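Local coordinates for Xcc1710-like domain-containing protein (Bordetella parapertussis 12822, PDB 3CPK) that is of unknown function and belongs to the DUF498/DUF598 family of small alpha/beta proteins with an Xcc1710-like domain, at residues S30-W44 / M134-P146. Numbering follows the deposited sequence.
Sequences SHAIAFAPEGPVASW and MAEGRRVVVALLP
Phe35 lays its ring over the tip of Val142, directly opposite it on the neighbouring strand. The methyl CG1 of Val142 sits over one face of the ring in a CH-pi contact, offset toward the rim, 3.6 Å from the ring centroid and 18° off the normal. As a cross-strand pair the two side chains leave the same face of the sheet side by side. With CG of Phe35 between its backbone N and carbonyl carbon (chi1 61°), and CG1 of Val142 likewise placed on its own residue, ring and methyl meet. Leu144 CD1 comes obliquely to Phe35 CE2, at 4.1 Å, and also borders CG1 of Ile33. Tyr130 of helix 123-135 meets the Phe35 ring edge-to-face, and strand 21-24 touches Ile33, Phe35 and Leu144 on this same side.

On the other face of the sheet the bump is smaller. CB of Ala143 presses on the six-membered ring of Trp44, 3.6 Å from its centroid. The indole reaches across from beyond strand 33-35. Its NE1 is hydrogen-bonded to Leu56 O. Leu145 CG approaches the same ring obliquely at CZ3.

Strands 33-35 and 140-144 run antiparallel in the mixed sheet of an alpha/beta domain. Strand 33-35 also pairs with 42-43 as a beta hairpin, and 140-144 lies parallel to 91-95. Ile33 with Leu144 and Phe35 with Val142 are hydrogen-bonded pairs. The straightest bond is Leu144 N to Ile33 O, 2.9 Å at 170°. Ala34 and Ala143 form the non-hydrogen-bonded pair between them, with their CA atoms 4.2 Å apart.

Prolines fill the two ends. Pro146 sets CG 3.1 Å from Ser30 O, and its CD lies near Ala32 N. Pro37 CG slides past CG of selenomethionine Met134 at 3.9 Å, beside Val140 CG1.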
loop_
_atom_site.group_PDB
_atom_site.type_symbol
_atom_site.label_atom_id
_atom_site.label_comp_id
_atom_site.label_asym_id
_atom_site.label_seq_id
_atom_site.Cartn_x
_atom_site.Cartn_y
_atom_site.Cartn_z
ATOM N N SER A 30 0.554 9.781 9.662
ATOM C CA SER A 30 1.980 10.058 9.640
ATOM C C SER A 30 2.794 8.822 10.003
ATOM O O SER A 30 4.013 8.882 10.134
ATOM C CB SER A 30 2.316 11.238 10.554
ATOM O OG SER A 30 1.601 11.174 11.767
ATOM N N HIS A 31 2.105 7.702 10.170
ATOM C CA HIS A 31 2.770 6.439 10.437
ATOM C C HIS A 31 2.363 5.562 9.256
ATOM O O HIS A 31 1.385 5.863 8.569
ATOM C CB HIS A 31 2.321 5.826 11.770
ATOM C CG HIS A 31 0.882 5.414 11.813
ATOM N ND1 HIS A 31 -0.146 6.303 12.061
ATOM C CD2 HIS A 31 0.301 4.199 11.680
ATOM C CE1 HIS A 31 -1.293 5.650 12.081
ATOM N NE2 HIS A 31 -1.050 4.370 11.853
ATOM N N ALA A 32 3.110 4.496 9.000
ATOM C CA ALA A 32 2.806 3.630 7.870
ATOM C C ALA A 32 1.449 2.959 8.010
ATOM O O ALA A 32 1.038 2.583 9.105
ATOM C CB ALA A 32 3.897 2.586 7.695
ATOM N N ILE A 33 0.761 2.822 6.885
ATOM C CA ILE A 33 -0.555 2.207 6.844
ATOM C C ILE A 33 -0.683 1.262 5.650
ATOM O O ILE A 33 0.164 1.230 4.758
ATOM C CB ILE A 33 -1.672 3.282 6.749
ATOM C CG1 ILE A 33 -1.428 4.173 5.526
ATOM C CG2 ILE A 33 -1.696 4.120 8.024
ATOM C CD1 ILE A 33 -2.469 5.253 5.322
ATOM N N ALA A 34 -1.752 0.482 5.654
ATOM C CA ALA A 34 -2.026 -0.455 4.577
ATOM C C ALA A 34 -3.539 -0.544 4.491
ATOM O O ALA A 34 -4.234 -0.371 5.492
ATOM C CB ALA A 34 -1.418 -1.821 4.883
ATOM N N PHE A 35 -4.060 -0.784 3.295
ATOM C CA PHE A 35 -5.498 -0.874 3.141
ATOM C C PHE A 35 -5.891 -1.229 1.732
ATOM O O PHE A 35 -5.115 -1.081 0.790
ATOM C CB PHE A 35 -6.175 0.451 3.560
ATOM C CG PHE A 35 -5.748 1.648 2.747
ATOM C CD1 PHE A 35 -6.456 2.019 1.606
ATOM C CD2 PHE A 35 -4.624 2.392 3.115
ATOM C CE1 PHE A 35 -6.065 3.109 0.841
ATOM C CE2 PHE A 35 -4.216 3.491 2.358
ATOM C CZ PHE A 35 -4.937 3.852 1.214
ATOM N N ALA A 36 -7.118 -1.714 1.621
ATOM C CA ALA A 36 -7.719 -2.109 0.364
ATOM C C ALA A 36 -8.855 -1.122 0.149
ATOM O O ALA A 36 -9.090 -0.252 0.987
ATOM C CB ALA A 36 -8.257 -3.522 0.474
ATOM N N PRO A 37 -9.560 -1.219 -0.986
ATOM C CA PRO A 37 -10.668 -0.291 -1.235
ATOM C C PRO A 37 -11.734 -0.432 -0.149
ATOM O O PRO A 37 -12.295 0.555 0.343
ATOM C CB PRO A 37 -11.168 -0.728 -2.607
ATOM C CG PRO A 37 -9.908 -1.177 -3.268
ATOM C CD PRO A 37 -9.248 -1.996 -2.194
ATOM N N GLU A 38 -12.000 -1.680 0.215
ATOM C CA GLU A 38 -12.967 -1.981 1.245
ATOM C C GLU A 38 -12.210 -2.329 2.518
ATOM O O GLU A 38 -11.063 -2.759 2.452
ATOM C CB GLU A 38 -13.841 -3.146 0.794
ATOM C CG GLU A 38 -14.600 -2.855 -0.493
ATOM C CD GLU A 38 -15.646 -3.903 -0.811
ATOM O OE1 GLU A 38 -16.425 -4.248 0.104
ATOM O OE2 GLU A 38 -15.696 -4.370 -1.973
ATOM N N GLY A 39 -12.844 -2.117 3.671
ATOM C CA GLY A 39 -12.215 -2.432 4.942
ATOM C C GLY A 39 -11.635 -1.219 5.643
ATOM O O GLY A 39 -11.810 -0.094 5.182
ATOM N N PRO A 40 -10.939 -1.417 6.774
ATOM C CA PRO A 40 -10.343 -0.308 7.518
ATOM C C PRO A 40 -8.966 0.038 6.973
ATOM O O PRO A 40 -8.363 -0.745 6.224
ATOM C CB PRO A 40 -10.233 -0.854 8.952
ATOM C CG PRO A 40 -11.130 -2.084 8.965
ATOM C CD PRO A 40 -10.926 -2.644 7.586
ATOM N N VAL A 41 -8.484 1.218 7.358
ATOM C CA VAL A 41 -7.157 1.664 6.983
ATOM C C VAL A 41 -6.335 1.160 8.148
ATOM O O VAL A 41 -6.360 1.750 9.226
ATOM C CB VAL A 41 -7.050 3.179 6.956
ATOM C CG1 VAL A 41 -5.619 3.576 6.657
ATOM C CG2 VAL A 41 -8.013 3.744 5.929
ATOM N N ALA A 42 -5.614 0.065 7.948
ATOM C CA ALA A 42 -4.832 -0.504 9.034
ATOM C C ALA A 42 -3.435 0.072 9.169
ATOM O O ALA A 42 -2.869 0.581 8.200
ATOM C CB ALA A 42 -4.745 -2.018 8.866
ATOM N N SER A 43 -2.885 -0.009 10.383
ATOM C CA SER A 43 -1.528 0.447 10.637
ATOM C C SER A 43 -0.613 -0.680 10.237
ATOM O O SER A 43 -0.841 -1.873 10.468
ATOM C CB SER A 43 -1.331 0.801 12.119
ATOM O OG SER A 43 -1.708 -0.276 12.957
ATOM N N TRP A 44 0.523 -0.281 9.656
ATOM C CA TRP A 44 1.453 -1.243 9.168
ATOM C C TRP A 44 2.763 -1.012 9.912
ATOM O O TRP A 44 3.372 0.046 9.765
ATOM C CB TRP A 44 1.574 -1.008 7.668
ATOM C CG TRP A 44 2.284 -2.044 6.911
ATOM C CD1 TRP A 44 2.151 -3.393 7.037
ATOM C CD2 TRP A 44 3.231 -1.827 5.862
ATOM N NE1 TRP A 44 2.970 -4.035 6.133
ATOM C CE2 TRP A 44 3.652 -3.094 5.407
ATOM C CE3 TRP A 44 3.784 -0.674 5.274
ATOM C CZ2 TRP A 44 4.581 -3.251 4.378
ATOM C CZ3 TRP A 44 4.711 -0.831 4.248
ATOM C CH2 TRP A 44 5.106 -2.110 3.819
HETATM N N MSE A 134 -7.870 1.668 -8.169
HETATM C CA MSE A 134 -9.107 1.561 -7.436
HETATM C C MSE A 134 -10.240 2.120 -8.279
HETATM O O MSE A 134 -11.291 1.501 -8.404
HETATM C CB MSE A 134 -8.965 2.313 -6.104
HETATM C CG MSE A 134 -10.145 2.201 -5.170
HETATM SE SE MSE A 134 -11.431 3.568 -5.578
HETATM C CE MSE A 134 -10.564 5.062 -4.649
ATOM N N ALA A 135 -10.026 3.284 -8.882
ATOM C CA ALA A 135 -11.060 3.893 -9.718
ATOM C C ALA A 135 -11.510 2.997 -10.878
ATOM O O ALA A 135 -12.670 3.029 -11.269
ATOM C CB ALA A 135 -10.582 5.233 -10.249
ATOM N N GLU A 136 -10.602 2.210 -11.442
ATOM C CA GLU A 136 -10.994 1.329 -12.535
ATOM C C GLU A 136 -11.383 -0.050 -12.011
ATOM O O GLU A 136 -11.390 -1.043 -12.748
ATOM C CB GLU A 136 -9.888 1.238 -13.607
ATOM C CG GLU A 136 -8.478 1.049 -13.119
ATOM C CD GLU A 136 -7.457 1.420 -14.192
ATOM O OE1 GLU A 136 -7.576 2.528 -14.776
ATOM O OE2 GLU A 136 -6.541 0.609 -14.447
ATOM N N GLY A 137 -11.714 -0.079 -10.722
ATOM C CA GLY A 137 -12.153 -1.290 -10.056
ATOM C C GLY A 137 -11.274 -2.525 -10.039
ATOM O O GLY A 137 -11.779 -3.635 -10.188
ATOM N N ARG A 138 -9.971 -2.361 -9.856
ATOM C CA ARG A 138 -9.081 -3.516 -9.793
ATOM C C ARG A 138 -8.965 -3.949 -8.333
ATOM O O ARG A 138 -9.211 -3.151 -7.429
ATOM C CB ARG A 138 -7.696 -3.154 -10.327
ATOM C CG ARG A 138 -7.590 -3.039 -11.845
ATOM C CD ARG A 138 -6.328 -2.261 -12.227
ATOM N NE ARG A 138 -5.577 -2.869 -13.329
ATOM C CZ ARG A 138 -4.536 -3.684 -13.177
ATOM N NH1 ARG A 138 -4.103 -4.004 -11.967
ATOM N NH2 ARG A 138 -3.916 -4.179 -14.243
ATOM N N ARG A 139 -8.609 -5.209 -8.097
ATOM C CA ARG A 139 -8.448 -5.702 -6.727
ATOM C C ARG A 139 -7.044 -5.302 -6.259
ATOM O O ARG A 139 -6.070 -6.031 -6.454
ATOM C CB ARG A 139 -8.623 -7.225 -6.681
ATOM N N VAL A 140 -6.957 -4.147 -5.608
ATOM C CA VAL A 140 -5.678 -3.609 -5.180
ATOM C C VAL A 140 -5.519 -3.306 -3.686
ATOM O O VAL A 140 -6.463 -2.883 -3.029
ATOM C CB VAL A 140 -5.412 -2.303 -5.961
ATOM C CG1 VAL A 140 -6.460 -1.257 -5.574
ATOM C CG2 VAL A 140 -3.997 -1.795 -5.696
ATOM N N VAL A 141 -4.320 -3.539 -3.158
ATOM C CA VAL A 141 -4.010 -3.221 -1.762
ATOM C C VAL A 141 -2.808 -2.290 -1.838
ATOM O O VAL A 141 -1.996 -2.395 -2.756
ATOM C CB VAL A 141 -3.560 -4.449 -0.912
ATOM C CG1 VAL A 141 -3.219 -3.991 0.494
ATOM C CG2 VAL A 141 -4.642 -5.494 -0.852
ATOM N N VAL A 142 -2.696 -1.377 -0.889
ATOM C CA VAL A 142 -1.556 -0.485 -0.871
ATOM C C VAL A 142 -0.970 -0.370 0.537
ATOM O O VAL A 142 -1.692 -0.311 1.527
ATOM C CB VAL A 142 -1.919 0.929 -1.392
ATOM C CG1 VAL A 142 -2.891 1.613 -0.435
ATOM C CG2 VAL A 142 -0.650 1.762 -1.560
ATOM N N ALA A 143 0.357 -0.368 0.594
ATOM C CA ALA A 143 1.120 -0.236 1.830
ATOM C C ALA A 143 1.980 1.006 1.609
ATOM O O ALA A 143 2.682 1.097 0.602
ATOM C CB ALA A 143 1.995 -1.458 2.036
ATOM N N LEU A 144 1.929 1.950 2.549
ATOM C CA LEU A 144 2.664 3.211 2.434
ATOM C C LEU A 144 3.438 3.661 3.671
ATOM O O LEU A 144 2.893 3.697 4.780
ATOM C CB LEU A 144 1.698 4.343 2.094
ATOM C CG LEU A 144 0.660 4.178 0.986
ATOM C CD1 LEU A 144 -0.568 5.011 1.348
ATOM C CD2 LEU A 144 1.234 4.592 -0.362
ATOM N N LEU A 145 4.699 4.032 3.456
ATOM C CA LEU A 145 5.571 4.566 4.500
ATOM C C LEU A 145 5.511 6.060 4.188
ATOM O O LEU A 145 5.885 6.479 3.105
ATOM C CB LEU A 145 7.007 4.059 4.318
ATOM C CG LEU A 145 7.261 2.546 4.396
ATOM C CD1 LEU A 145 8.536 2.205 3.634
ATOM C CD2 LEU A 145 7.352 2.094 5.858
ATOM N N PRO A 146 5.060 6.885 5.139
ATOM C CA PRO A 146 4.964 8.326 4.884
ATOM C C PRO A 146 6.292 9.066 4.862
ATOM O O PRO A 146 7.353 8.457 5.016
ATOM C CB PRO A 146 4.051 8.801 6.003
ATOM C CG PRO A 146 4.526 7.951 7.172
ATOM C CD PRO A 146 4.885 6.585 6.574
#